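Local structure of acetyl-CoA hydrolase/transferase family protein (Porphyromonas gingivalis, 2NVV) at residues P469-L472 and D473-F476. The protein binds zinc and probably hydrolyses acetyl-CoA or transfers coenzyme A between an acyl-CoA and acetate. Numbering follows the deposited sequence.
Sequences PQNL and DCCF
D473 is met by the side chain of N471, two residues back: its backbone N donates to N471 OD1 at 3.0 Å, with the donor in the plane of the amide carbonyl and a C=O...N angle of 148°. N471 places its CG anti to its own backbone N (chi1 -170°), which swings the amide forward along the chain. The N471 amide and the D473 carboxylate are turned 52° to each other. D473 OD1 makes a long, weak ion pair with K484 of the second subunit. At C474 the main chain takes over, its N bonding to N471 O at 2.9 Å from above the carbonyl plane. An Asx turn is thus combined with a type I beta turn, a worked example of one asparagine using side-chain and main-chain oxygens to reverse a loop, here between helices 453-459 and 477-484. The C474 thiol folds back over one face of the N471 amide, with SG 3.7 Å from CG. C475 N adds a weak 2.8 Å bond to the same N471 O, and its CB rests 3.7 Å from Q470 OE1, an oxygen hydrogen-bonded to Y459, whose hydroxyl also bonds N471 N. F476, the N-cap of helix 477-484, has C475 SG over one ring face, 4.0 Å from the ring plane and displaced from the ring centre; C475 and F476 also pack against F476 and C475, respectively, of the second subunit.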
ATOM      1  N   PRO A 469     -18.303  11.527   7.159  1.00  6.39           N
ATOM      2  CA  PRO A 469     -18.741  12.843   7.637  1.00  6.39           C
ATOM      3  C   PRO A 469     -17.707  13.970   7.598  1.00  7.79           C
ATOM      4  O   PRO A 469     -17.589  14.729   8.566  1.00  6.39           O
ATOM      5  CB  PRO A 469     -19.189  12.566   9.078  1.00  6.39           C
ATOM      6  CG  PRO A 469     -19.366  11.086   9.144  1.00  6.39           C
ATOM      7  CD  PRO A 469     -18.268  10.569   8.276  1.00  6.39           C
ATOM      8  N   GLN A 470     -16.961  14.093   6.503  1.00  7.27           N
ATOM      9  CA  GLN A 470     -15.971  15.173   6.394  1.00  6.39           C
ATOM     10  C   GLN A 470     -16.659  16.452   5.924  1.00  6.39           C
ATOM     11  O   GLN A 470     -17.419  16.443   4.955  1.00  6.39           O
ATOM     12  CB  GLN A 470     -14.851  14.793   5.418  1.00  6.39           C
ATOM     13  CG  GLN A 470     -13.827  13.832   5.989  1.00  6.99           C
ATOM     14  CD  GLN A 470     -12.909  14.484   7.006  1.00  6.49           C
ATOM     15  OE1 GLN A 470     -13.265  15.462   7.649  1.00  6.39           O
ATOM     16  NE2 GLN A 470     -11.723  13.928   7.167  1.00  7.40           N
ATOM     17  N   ASN A 471     -16.401  17.552   6.617  1.00  6.90           N
ATOM     18  CA  ASN A 471     -16.998  18.824   6.253  1.00  7.56           C
ATOM     19  C   ASN A 471     -15.943  19.687   5.563  1.00  7.89           C
ATOM     20  O   ASN A 471     -15.143  20.371   6.208  1.00  8.72           O
ATOM     21  CB  ASN A 471     -17.519  19.523   7.499  1.00  8.49           C
ATOM     22  CG  ASN A 471     -18.358  20.722   7.174  1.00 10.87           C
ATOM     23  OD1 ASN A 471     -17.964  21.559   6.368  1.00 10.90           O
ATOM     24  ND2 ASN A 471     -19.524  20.821   7.802  1.00 11.91           N
ATOM     25  N   LEU A 472     -15.950  19.646   4.238  1.00  8.03           N
ATOM     26  CA  LEU A 472     -14.982  20.382   3.440  1.00  7.82           C
ATOM     27  C   LEU A 472     -14.880  21.871   3.745  1.00  8.01           C
ATOM     28  O   LEU A 472     -13.912  22.515   3.347  1.00  9.48           O
ATOM     29  CB  LEU A 472     -15.261  20.160   1.950  1.00  6.59           C
ATOM     30  CG  LEU A 472     -14.456  19.025   1.294  1.00  6.74           C
ATOM     31  CD1 LEU A 472     -14.458  17.759   2.167  1.00  6.39           C
ATOM     32  CD2 LEU A 472     -15.036  18.745  -0.089  1.00  8.20           C
ATOM     33  N   ASP A 473     -15.857  22.419   4.459  1.00  7.85           N
ATOM     34  CA  ASP A 473     -15.818  23.840   4.804  1.00  8.50           C
ATOM     35  C   ASP A 473     -14.935  24.139   6.004  1.00  9.52           C
ATOM     36  O   ASP A 473     -14.446  25.264   6.137  1.00  9.28           O
ATOM     37  CB  ASP A 473     -17.209  24.381   5.115  1.00  9.88           C
ATOM     38  CG  ASP A 473     -18.056  24.572   3.881  1.00 11.71           C
ATOM     39  OD1 ASP A 473     -17.487  24.813   2.793  1.00 12.26           O
ATOM     40  OD2 ASP A 473     -19.297  24.504   4.007  1.00 13.27           O
ATOM     41  N   CYS A 474     -14.723  23.137   6.862  1.00  8.87           N
ATOM     42  CA  CYS A 474     -13.927  23.322   8.077  1.00  8.34           C
ATOM     43  C   CYS A 474     -13.085  22.136   8.558  1.00  8.18           C
ATOM     44  O   CYS A 474     -12.610  22.143   9.697  1.00  7.83           O
ATOM     45  CB  CYS A 474     -14.855  23.766   9.215  1.00  8.69           C
ATOM     46  SG  CYS A 474     -16.303  22.695   9.495  1.00 10.53           S
ATOM     47  N   CYS A 475     -12.886  21.125   7.715  1.00  7.95           N
ATOM     48  CA  CYS A 475     -12.086  19.956   8.120  1.00  6.79           C
ATOM     49  C   CYS A 475     -10.667  20.312   8.570  1.00  6.39           C
ATOM     50  O   CYS A 475     -10.034  19.539   9.290  1.00  6.56           O
ATOM     51  CB  CYS A 475     -12.009  18.930   6.980  1.00  6.78           C
ATOM     52  SG  CYS A 475     -11.376  19.567   5.421  1.00  6.39           S
ATOM     53  N   PHE A 476     -10.176  21.479   8.158  1.00  6.39           N
ATOM     54  CA  PHE A 476      -8.832  21.921   8.522  1.00  6.39           C
ATOM     55  C   PHE A 476      -8.817  23.057   9.529  1.00  6.43           C
ATOM     56  O   PHE A 476      -7.802  23.734   9.697  1.00  6.39           O
ATOM     57  CB  PHE A 476      -8.057  22.345   7.275  1.00  6.60           C
ATOM     58  CG  PHE A 476      -7.679  21.196   6.375  1.00  6.39           C
ATOM     59  CD1 PHE A 476      -7.819  21.297   4.992  1.00  6.39           C
ATOM     60  CD2 PHE A 476      -7.174  20.019   6.912  1.00  6.39           C
ATOM     61  CE1 PHE A 476      -7.460  20.241   4.164  1.00  7.39           C
ATOM     62  CE2 PHE A 476      -6.812  18.961   6.086  1.00  6.39           C
ATOM     63  CZ  PHE A 476      -6.955  19.072   4.711  1.00  7.10           C
TER